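Local coordinates for penicillin binding protein 2X (PDB 5U47) that probably cross-links the peptides of neighbouring glycan strands as a septal peptidoglycan transpeptidase, and binds penicillin, at residues A[151-156]-A[220-225]; A[247-252]-A[256-261]; A[651-656]-A[664-669]; A[687-692]-A[696-701]. The protein carries 1 engineered substitution. All blocks are in the same frame, centred on the assembly; numbering follows the deposited sequence.

Contact 1: residues A[151-156]-A[220-225]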
# COMPACT_ATOMS: atom_id res chain seq x y z
N SER A 151 4.86 -2.42 -9.31
CA SER A 151 3.74 -2.78 -10.17
C SER A 151 2.51 -3.26 -9.43
O SER A 151 1.39 -2.76 -9.66
CB SER A 151 4.19 -3.77 -11.24
OG SER A 151 5.11 -3.14 -12.11
N GLU A 152 2.70 -4.23 -8.54
CA GLU A 152 1.57 -4.72 -7.75
C GLU A 152 0.96 -3.61 -6.87
O GLU A 152 -0.25 -3.55 -6.70
CB GLU A 152 1.95 -5.96 -6.93
CG GLU A 152 2.13 -7.21 -7.80
CD GLU A 152 3.41 -7.27 -8.63
OE1 GLU A 152 4.36 -6.42 -8.48
OE2 GLU A 152 3.47 -8.21 -9.45
N PHE A 153 1.80 -2.73 -6.33
CA PHE A 153 1.28 -1.62 -5.53
C PHE A 153 0.38 -0.67 -6.36
O PHE A 153 -0.75 -0.33 -5.94
CB PHE A 153 2.44 -0.87 -4.92
CG PHE A 153 2.07 0.45 -4.31
CD1 PHE A 153 1.48 0.51 -3.06
CD2 PHE A 153 2.33 1.63 -5.00
CE1 PHE A 153 1.15 1.74 -2.50
CE2 PHE A 153 2.01 2.87 -4.43
CZ PHE A 153 1.42 2.92 -3.19
N LEU A 154 0.87 -0.26 -7.53
CA LEU A 154 0.13 0.65 -8.40
C LEU A 154 -1.14 0.05 -8.95
O LEU A 154 -2.17 0.70 -9.00
CB LEU A 154 0.99 1.12 -9.57
CG LEU A 154 2.19 1.99 -9.23
CD1 LEU A 154 3.04 2.22 -10.47
CD2 LEU A 154 1.74 3.31 -8.63
N GLY A 155 -1.07 -1.21 -9.36
CA GLY A 155 -2.20 -1.84 -9.99
C GLY A 155 -2.40 -1.30 -11.40
O GLY A 155 -1.53 -0.62 -11.95
N ARG A 156 -3.55 -1.63 -11.97
CA ARG A 156 -3.90 -1.27 -13.35
C ARG A 156 -5.30 -0.66 -13.46
O ARG A 156 -6.21 -1.08 -12.75
CB ARG A 156 -3.89 -2.53 -14.24
CG ARG A 156 -2.51 -3.06 -14.61
CD ARG A 156 -1.83 -2.25 -15.71
NE ARG A 156 -2.60 -2.36 -16.96
CZ ARG A 156 -2.19 -1.93 -18.16
NH1 ARG A 156 -1.01 -1.37 -18.34
NH2 ARG A 156 -3.00 -2.09 -19.21
N THR A 220 1.76 9.76 -4.20
CA THR A 220 2.06 8.72 -3.25
C THR A 220 3.26 9.12 -2.42
O THR A 220 3.95 10.13 -2.71
CB THR A 220 2.32 7.37 -3.94
OG1 THR A 220 3.52 7.45 -4.72
CG2 THR A 220 1.16 6.98 -4.81
N THR A 221 3.53 8.33 -1.38
CA THR A 221 4.68 8.55 -0.51
C THR A 221 5.96 7.99 -1.10
O THR A 221 7.05 8.23 -0.57
CB THR A 221 4.44 7.88 0.86
OG1 THR A 221 4.09 6.52 0.65
CG2 THR A 221 3.34 8.57 1.60
N LEU A 222 5.84 7.22 -2.18
CA LEU A 222 7.01 6.59 -2.80
C LEU A 222 8.05 7.59 -3.32
O LEU A 222 7.72 8.69 -3.71
CB LEU A 222 6.62 5.69 -3.98
CG LEU A 222 5.67 4.51 -3.81
CD1 LEU A 222 5.53 3.81 -5.16
CD2 LEU A 222 6.13 3.51 -2.76
N SER A 223 9.31 7.18 -3.24
CA SER A 223 10.43 7.91 -3.79
C SER A 223 10.85 7.14 -5.02
O SER A 223 11.39 6.02 -4.90
CB SER A 223 11.58 7.91 -2.80
OG SER A 223 12.77 8.38 -3.39
N ALA A 224 10.58 7.69 -6.21
CA ALA A 224 10.96 6.99 -7.44
C ALA A 224 12.43 6.56 -7.50
O ALA A 224 12.70 5.41 -7.88
CB ALA A 224 10.54 7.76 -8.69
N PRO A 225 13.38 7.44 -7.11
CA PRO A 225 14.79 7.03 -7.13
C PRO A 225 15.07 5.82 -6.23
O PRO A 225 15.76 4.88 -6.64
CB PRO A 225 15.54 8.27 -6.59
CG PRO A 225 14.63 9.42 -6.85
CD PRO A 225 13.23 8.88 -6.81

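Contact 2: residues A[247-252]-A[256-261]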
# COMPACT_ATOMS: atom_id res chain seq x y z
N SER A 247 9.28 -10.11 -0.87
CA SER A 247 8.80 -8.76 -0.71
C SER A 247 9.85 -7.93 -0.00
O SER A 247 10.70 -8.46 0.71
CB SER A 247 7.51 -8.75 0.10
OG SER A 247 7.78 -9.15 1.43
N ALA A 248 9.78 -6.63 -0.21
CA ALA A 248 10.67 -5.67 0.44
C ALA A 248 9.97 -4.33 0.51
O ALA A 248 9.42 -3.86 -0.51
CB ALA A 248 11.95 -5.52 -0.32
N THR A 249 10.00 -3.71 1.69
CA THR A 249 9.41 -2.41 1.90
C THR A 249 10.29 -1.55 2.79
O THR A 249 10.83 -2.02 3.79
CB THR A 249 8.00 -2.55 2.53
OG1 THR A 249 7.15 -3.26 1.62
CG2 THR A 249 7.37 -1.21 2.80
N VAL A 250 10.42 -0.28 2.41
CA VAL A 250 11.15 0.71 3.20
C VAL A 250 10.14 1.72 3.74
O VAL A 250 9.32 2.25 2.98
CB VAL A 250 12.19 1.44 2.35
CG1 VAL A 250 12.95 2.50 3.18
CG2 VAL A 250 13.16 0.45 1.73
N VAL A 251 10.23 2.02 5.03
CA VAL A 251 9.30 2.94 5.69
C VAL A 251 10.07 3.98 6.47
O VAL A 251 11.13 3.69 7.05
CB VAL A 251 8.40 2.16 6.70
CG1 VAL A 251 7.47 3.09 7.47
CG2 VAL A 251 7.58 1.10 5.96
N ASN A 252 9.54 5.20 6.48
CA ASN A 252 10.09 6.29 7.28
C ASN A 252 9.72 5.96 8.73
O ASN A 252 8.53 5.90 9.08
CB ASN A 252 9.51 7.64 6.85
CG ASN A 252 10.07 8.81 7.65
OD1 ASN A 252 10.18 8.74 8.88
ND2 ASN A 252 10.43 9.87 6.95
N GLY A 256 5.85 6.83 9.30
CA GLY A 256 5.05 5.72 8.79
C GLY A 256 4.85 5.72 7.27
O GLY A 256 4.17 4.85 6.73
N GLU A 257 5.44 6.69 6.58
CA GLU A 257 5.32 6.78 5.12
C GLU A 257 6.04 5.63 4.44
O GLU A 257 7.19 5.32 4.81
CB GLU A 257 5.95 8.07 4.60
CG GLU A 257 5.25 9.37 4.96
CD GLU A 257 6.17 10.54 4.67
OE1 GLU A 257 7.11 10.77 5.50
OE2 GLU A 257 5.99 11.19 3.61
N ILE A 258 5.38 5.02 3.46
CA ILE A 258 5.99 3.94 2.68
C ILE A 258 6.79 4.58 1.53
O ILE A 258 6.22 5.12 0.59
CB ILE A 258 4.93 2.96 2.17
CG1 ILE A 258 4.26 2.27 3.38
CG2 ILE A 258 5.54 1.94 1.22
CD1 ILE A 258 2.98 1.51 3.05
N LEU A 259 8.11 4.48 1.61
CA LEU A 259 9.03 5.11 0.66
C LEU A 259 9.35 4.24 -0.54
O LEU A 259 9.68 4.75 -1.60
CB LEU A 259 10.31 5.54 1.37
CG LEU A 259 10.09 6.49 2.54
CD1 LEU A 259 11.38 6.82 3.27
CD2 LEU A 259 9.44 7.76 2.05
N ALA A 260 9.28 2.93 -0.36
CA ALA A 260 9.46 2.02 -1.46
C ALA A 260 8.86 0.68 -1.12
O ALA A 260 8.92 0.25 0.03
CB ALA A 260 10.94 1.88 -1.80
N THR A 261 8.27 0.02 -2.10
CA THR A 261 7.68 -1.29 -1.82
C THR A 261 7.64 -2.12 -3.09
O THR A 261 7.29 -1.62 -4.14
CB THR A 261 6.28 -1.15 -1.18
OG1 THR A 261 5.81 -2.44 -0.75
CG2 THR A 261 5.27 -0.51 -2.11

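Contact 3: residues A[651-656]-A[664-669]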
# COMPACT_ATOMS: atom_id res chain seq x y z
N GLU A 651 -14.95 -2.36 25.78
CA GLU A 651 -13.63 -2.24 26.44
C GLU A 651 -12.97 -0.88 26.19
O GLU A 651 -13.08 -0.32 25.10
CB GLU A 651 -12.69 -3.34 25.96
CG GLU A 651 -13.09 -4.75 26.38
CD GLU A 651 -12.08 -5.82 25.94
OE1 GLU A 651 -11.26 -5.55 25.03
OE2 GLU A 651 -12.09 -6.93 26.52
N LEU A 652 -12.26 -0.38 27.21
CA LEU A 652 -11.56 0.89 27.12
C LEU A 652 -10.45 0.81 26.07
O LEU A 652 -9.65 -0.13 26.09
CB LEU A 652 -10.91 1.24 28.46
CG LEU A 652 -10.26 2.62 28.59
CD1 LEU A 652 -11.30 3.72 28.44
CD2 LEU A 652 -9.59 2.72 29.95
N PRO A 653 -10.41 1.76 25.14
CA PRO A 653 -9.34 1.77 24.15
C PRO A 653 -7.99 2.23 24.69
O PRO A 653 -7.92 2.75 25.78
CB PRO A 653 -9.79 2.84 23.14
CG PRO A 653 -11.24 3.03 23.38
CD PRO A 653 -11.49 2.71 24.81
N ASP A 654 -6.95 2.03 23.87
CA ASP A 654 -5.62 2.61 24.10
C ASP A 654 -5.89 4.00 23.52
O ASP A 654 -6.17 4.14 22.33
CB ASP A 654 -4.55 1.82 23.33
CG ASP A 654 -3.20 2.53 23.25
OD1 ASP A 654 -3.06 3.68 23.72
OD2 ASP A 654 -2.27 1.91 22.66
N MET A 655 -5.87 5.01 24.38
CA MET A 655 -6.24 6.35 23.99
C MET A 655 -5.03 7.23 23.69
O MET A 655 -5.18 8.45 23.51
CB MET A 655 -7.12 6.97 25.09
CG MET A 655 -8.42 6.20 25.35
SD MET A 655 -9.27 6.72 26.86
CE MET A 655 -9.70 8.39 26.44
N TYR A 656 -3.84 6.63 23.61
CA TYR A 656 -2.65 7.41 23.36
C TYR A 656 -2.79 8.19 22.04
O TYR A 656 -3.20 7.64 21.01
CB TYR A 656 -1.38 6.56 23.33
CG TYR A 656 -0.14 7.42 23.34
CD1 TYR A 656 0.35 8.00 22.17
CD2 TYR A 656 0.52 7.68 24.51
CE1 TYR A 656 1.47 8.82 22.18
CE2 TYR A 656 1.65 8.48 24.54
CZ TYR A 656 2.11 9.05 23.37
OH TYR A 656 3.21 9.85 23.42
N GLU A 664 -13.27 13.88 25.24
CA GLU A 664 -14.55 14.44 25.75
C GLU A 664 -15.78 13.81 25.09
O GLU A 664 -16.77 13.53 25.76
CB GLU A 664 -14.62 15.96 25.54
CG GLU A 664 -13.64 16.78 26.38
CD GLU A 664 -13.82 18.29 26.21
OE1 GLU A 664 -12.81 19.01 26.07
OE2 GLU A 664 -14.99 18.76 26.21
N THR A 665 -15.71 13.60 23.78
CA THR A 665 -16.82 13.01 23.05
C THR A 665 -17.06 11.58 23.55
O THR A 665 -18.18 11.20 23.87
CB THR A 665 -16.56 13.01 21.54
OG1 THR A 665 -16.37 14.37 21.10
CG2 THR A 665 -17.73 12.40 20.79
N PHE A 666 -15.98 10.82 23.61
CA PHE A 666 -16.02 9.45 24.11
C PHE A 666 -16.60 9.37 25.51
O PHE A 666 -17.44 8.49 25.81
CB PHE A 666 -14.58 8.88 24.11
CG PHE A 666 -14.40 7.71 25.03
CD1 PHE A 666 -15.04 6.51 24.78
CD2 PHE A 666 -13.64 7.83 26.18
CE1 PHE A 666 -14.91 5.43 25.65
CE2 PHE A 666 -13.49 6.75 27.06
CZ PHE A 666 -14.13 5.56 26.79
N ALA A 667 -16.16 10.27 26.38
CA ALA A 667 -16.58 10.26 27.77
C ALA A 667 -18.07 10.56 27.88
O ALA A 667 -18.77 9.96 28.70
CB ALA A 667 -15.78 11.27 28.58
N LYS A 668 -18.53 11.50 27.07
CA LYS A 668 -19.93 11.85 27.03
C LYS A 668 -20.74 10.66 26.50
O LYS A 668 -21.78 10.33 27.06
CB LYS A 668 -20.17 13.07 26.17
CG LYS A 668 -21.62 13.59 26.20
CD LYS A 668 -21.87 14.63 25.11
CE LYS A 668 -21.86 14.00 23.71
NZ LYS A 668 -21.94 15.02 22.62
N TRP A 669 -20.27 10.01 25.43
CA TRP A 669 -20.99 8.85 24.87
C TRP A 669 -21.14 7.71 25.87
O TRP A 669 -22.20 7.07 25.93
CB TRP A 669 -20.30 8.28 23.62
CG TRP A 669 -20.41 9.12 22.38
CD1 TRP A 669 -21.36 10.07 22.11
CD2 TRP A 669 -19.64 8.98 21.19
NE1 TRP A 669 -21.17 10.58 20.84
CE2 TRP A 669 -20.12 9.92 20.26
CE3 TRP A 669 -18.55 8.17 20.83
CZ2 TRP A 669 -19.57 10.06 18.99
CZ3 TRP A 669 -18.00 8.32 19.56
CH2 TRP A 669 -18.52 9.26 18.66

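Contact 4: residues A[687-692]-A[696-701]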
# COMPACT_ATOMS: atom_id res chain seq x y z
N GLN A 687 -3.00 7.40 30.48
CA GLN A 687 -4.37 7.14 30.95
C GLN A 687 -4.21 6.31 32.23
O GLN A 687 -3.35 5.45 32.30
CB GLN A 687 -5.21 6.42 29.88
CG GLN A 687 -4.70 5.06 29.44
CD GLN A 687 -5.44 4.58 28.21
OE1 GLN A 687 -5.17 5.05 27.12
NE2 GLN A 687 -6.36 3.64 28.37
N SER A 688 -5.02 6.61 33.24
CA SER A 688 -4.91 5.96 34.56
C SER A 688 -5.57 4.59 34.61
O SER A 688 -5.34 3.83 35.54
CB SER A 688 -5.51 6.86 35.66
OG SER A 688 -6.92 6.98 35.50
N VAL A 689 -6.40 4.28 33.61
CA VAL A 689 -7.03 2.96 33.51
C VAL A 689 -6.51 2.31 32.23
O VAL A 689 -6.57 2.92 31.16
CB VAL A 689 -8.56 3.07 33.47
CG1 VAL A 689 -9.18 1.68 33.35
CG2 VAL A 689 -9.06 3.79 34.73
N ALA A 690 -6.02 1.08 32.34
CA ALA A 690 -5.42 0.38 31.20
C ALA A 690 -6.42 0.03 30.10
O ALA A 690 -7.60 -0.23 30.37
CB ALA A 690 -4.73 -0.88 31.68
N ALA A 691 -5.93 0.04 28.86
CA ALA A 691 -6.74 -0.31 27.71
C ALA A 691 -7.24 -1.73 27.90
O ALA A 691 -6.53 -2.59 28.42
CB ALA A 691 -5.92 -0.21 26.44
N GLY A 692 -8.49 -1.98 27.51
CA GLY A 692 -9.06 -3.32 27.61
C GLY A 692 -9.93 -3.58 28.84
O GLY A 692 -10.58 -4.62 28.92
N SER A 696 -18.19 -0.94 31.44
CA SER A 696 -19.25 -1.06 32.44
C SER A 696 -18.77 -0.84 33.87
O SER A 696 -19.57 -0.50 34.74
CB SER A 696 -19.92 -2.43 32.35
OG SER A 696 -18.99 -3.47 32.67
N LYS A 697 -17.49 -1.07 34.14
CA LYS A 697 -16.97 -0.81 35.49
C LYS A 697 -16.05 0.41 35.57
O LYS A 697 -15.55 0.73 36.64
CB LYS A 697 -16.28 -2.04 36.07
CG LYS A 697 -14.88 -2.33 35.58
CD LYS A 697 -14.20 -3.32 36.52
CE LYS A 697 -12.69 -3.37 36.30
NZ LYS A 697 -12.03 -4.16 37.38
N THR A 698 -15.86 1.12 34.45
CA THR A 698 -15.00 2.27 34.40
C THR A 698 -15.84 3.54 34.58
O THR A 698 -16.61 3.90 33.68
CB THR A 698 -14.23 2.29 33.06
OG1 THR A 698 -13.46 1.08 32.93
CG2 THR A 698 -13.30 3.50 32.98
N LYS A 699 -15.69 4.21 35.72
CA LYS A 699 -16.49 5.41 36.03
C LYS A 699 -15.67 6.68 35.91
O LYS A 699 -16.22 7.74 35.60
CB LYS A 699 -17.02 5.35 37.47
CG LYS A 699 -17.68 4.04 37.88
CD LYS A 699 -18.83 3.64 36.96
CE LYS A 699 -19.52 2.39 37.47
NZ LYS A 699 -20.65 1.98 36.58
N LYS A 700 -14.37 6.55 36.17
CA LYS A 700 -13.46 7.68 36.18
C LYS A 700 -12.11 7.33 35.56
O LYS A 700 -11.61 6.22 35.73
CB LYS A 700 -13.17 8.10 37.62
CG LYS A 700 -14.38 8.50 38.45
CD LYS A 700 -13.97 8.88 39.87
CE LYS A 700 -15.17 9.25 40.71
NZ LYS A 700 -14.75 9.84 42.01
N ILE A 701 -11.53 8.29 34.84
CA ILE A 701 -10.21 8.12 34.30
C ILE A 701 -9.47 9.44 34.43
O ILE A 701 -10.05 10.52 34.25
CB ILE A 701 -10.20 7.74 32.81
CG1 ILE A 701 -11.11 6.53 32.52
CG2 ILE A 701 -8.78 7.43 32.36
CD1 ILE A 701 -11.27 6.26 31.03

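Contact 1: residues A[151-156]-A[220-225]
Phe153 and Leu222 reach toward each other and overlap along their lengths, passing in opposing senses, with one branch of the leucine meeting the CE2-CD2 side of the ring obliquely. Leu222 CD1 lies 3.7 Å from Phe153 CE2 and 3.9 Å from Phe153 CD2. Thr220 comes in differently: its methyl sits near the ring plane, with Phe153 CE2 4.2 Å from Thr220 CG2. Phe153 reaches this pair because its ring is swung anti to the backbone N (chi1 168°), which carries a long flat group out from a short helix, Phe153 CA being 10.4 Å from Leu222 CA. Leucine suits its place by offering a branched apolar end. Threonine does two jobs: its methyl abuts the ring edge, while its hydroxyl accepts from Leu222 N in a weak bond of 3.4 Å to Thr220 OG1 and has its stronger partner in the carbonyl of Tyr36. Gly155 ends the helix with a positive phi, which glycine adopts easily. This buried contact joins helix 151-154, in the dimerisation-domain region, to the chain linking strand 217-220 with helix 224-241. Leu176 of helix 175-179 packs on both Phe153 and Thr220, and Thr261 of strand 258-264 also touches the ring.

Contact 2: residues A[247-252]-A[256-261]
Val250 O is gripped by two successive amides of the opposite strand: Leu259 N at 2.9 Å from Val250 O, and Ala260 N more weakly, at 3.4 Å from the same Val250 O. In return Val250 N gives a nearly straight bond (167°) to Ala260 O. Two residues thus face one, a classic beta bulge, set in the antiparallel hairpin of strands 245-252 and 258-264 at one side of the transpeptidase domain's five-stranded sheet. Nearer the turn, Asn252 N bonds Glu257 O at 2.9 Å, lying in that carbonyl's plane, and Gly256 N closes on Asn252 O at 2.8 Å; with positive phi, Gly256 fits a bend where a beta carbon would press on the preceding carbonyl. Val251 and Ile258 form a non-hydrogen-bonded pair, and Val251 CG1, anti to the backbone N at chi1 177°, rests 3.7 Å from Gly256 C. Beta-branched residues suit such extended backbone. At the far end Thr249 and Thr261 run alongside each other, their hydroxyls 2.8 Å apart, OG1 to OG1, and Thr249 OG1 also bonds Gln416. The Glu257 carboxylate merely neighbours the Asn252 amide: Glu257 OE2 makes salt bridges to Arg38 and Lys439, OE1 bonds the Thr255 hydroxyl, and Asn252 OD1 accepts from Lys254 N.

Contact 3: residues A[651-656]-A[664-669]
Phe666 and Leu652 each set CG anti to the backbone N (chi1 159° for the phenylalanine), while Met655 runs out extended and then bends at chi3 (65°), turning its methyl toward the ring. These torsions bring three apolar groups of the segment 651-656 onto one phenyl ring projecting from the helix. The side chains of Leu652 and Met655 each lie roughly perpendicular to that of Phe666. Leu652 CD1 is 3.8 Å from Phe666 CZ, and Met655 CE is 4.0 Å from Phe666 CD2. The sulfur, Met655 SD, stands 5.1 Å from the Phe666 ring centroid, 47° off the normal, which makes this an oblique Met-aromatic contact. Pro653 adds its CD, 4.4 Å from Phe666 CZ. All three meet the ring obliquely, so the phenyl is held by a scatter of carbons and not by a stack.

The residue types fit. With Leu652 CA 10.1 Å from Phe666 CA, a long aromatic side chain and a leucine together fill the distance, methionine supplies a flexible, polarisable end that can follow the ring's outline, and proline stiffens the chain where it passes the tip. Just beyond, Asp654 OD1 accepts from Tyr656 N at 3.1 Å, an Asx turn that folds the segment after Pro653; Asp654 OD2 bonds Lys459 N.

The contact belongs to the core of the second PASTA domain. Leu643 of strand 641-646 and Ile672 also touch Phe666, Ile701 and Ile703 of strand 700-706 back Leu652 and Met655 respectively, and Ala667 of helix 660-670 rests on Ile674 of strand 673-677.

Contact 4: residues A[687-692]-A[696-701]
Val689 and Ile701 make the close-packed half of this contact, their side chains set roughly perpendicular to each other with Val689 CG2 4.1 Å from Ile701 CG1. The same valine methyl, Val689 CG2, lies 3.7 Å from Lys700 O, for chi1 near 180° sends CG1 anti to the backbone N and leaves CG2 on the side of the strand. Val689 CG1 comes within 4.3 Å of Thr698 OG1, whose polar partner is the carbonyl of Ala694. Branched apolar side chains suit this place, where Leu652 also packs on both Val689 and Ile701.

Both segments belong to the second PASTA domain, in which strand 700-706 is the middle one of a three-stranded sheet, parallel to 673-677 and antiparallel to 683-687. Gln687 ends the latter strand, and its amide bridges the turn that follows: NE2 gives a straight bond (165°) to Val689 O at 2.9 Å, with that oxygen in the amide plane, and donates also to Pro653 O, while OE1 accepts from Met655 N. Glutamine serves well here because one end donates and the other accepts.

Toward solvent the packing thins. The exposed Ser688 packs lightly on Ile701, its OG 3.7 Å from Ile701 CG2, but is held to the strand by its bonds to Thr702. Lys700 is likewise exposed, and its long chain leads away from the turn. Further off, the exposed Lys699 curls back on its own segment, with NZ 3.3 Å from Ser696 O.

The four contacts fall into two neighbouring pairs. Contacts 1 and 2 have centres 10 Å apart and are joined directly: Thr221 OG1 probably bonds Ile258 O at 2.6 Å, and Ser223 N probably bonds Leu259 O at 3.0 Å, tying the chain before helix 224-241 to the transpeptidase hairpin. Contacts 3 and 4, 9 Å apart between centres, share one PASTA domain, where Leu652 O probably accepts from Gly692 N at 2.6 Å. Between the pairs the gap is wide, about 14 Å between the nearest atoms of contacts 2 and 3. The five-stranded sheet of contact 2 includes, at its other outer edge, strand 503-510, which carries Lys505 of a probable active-site motif.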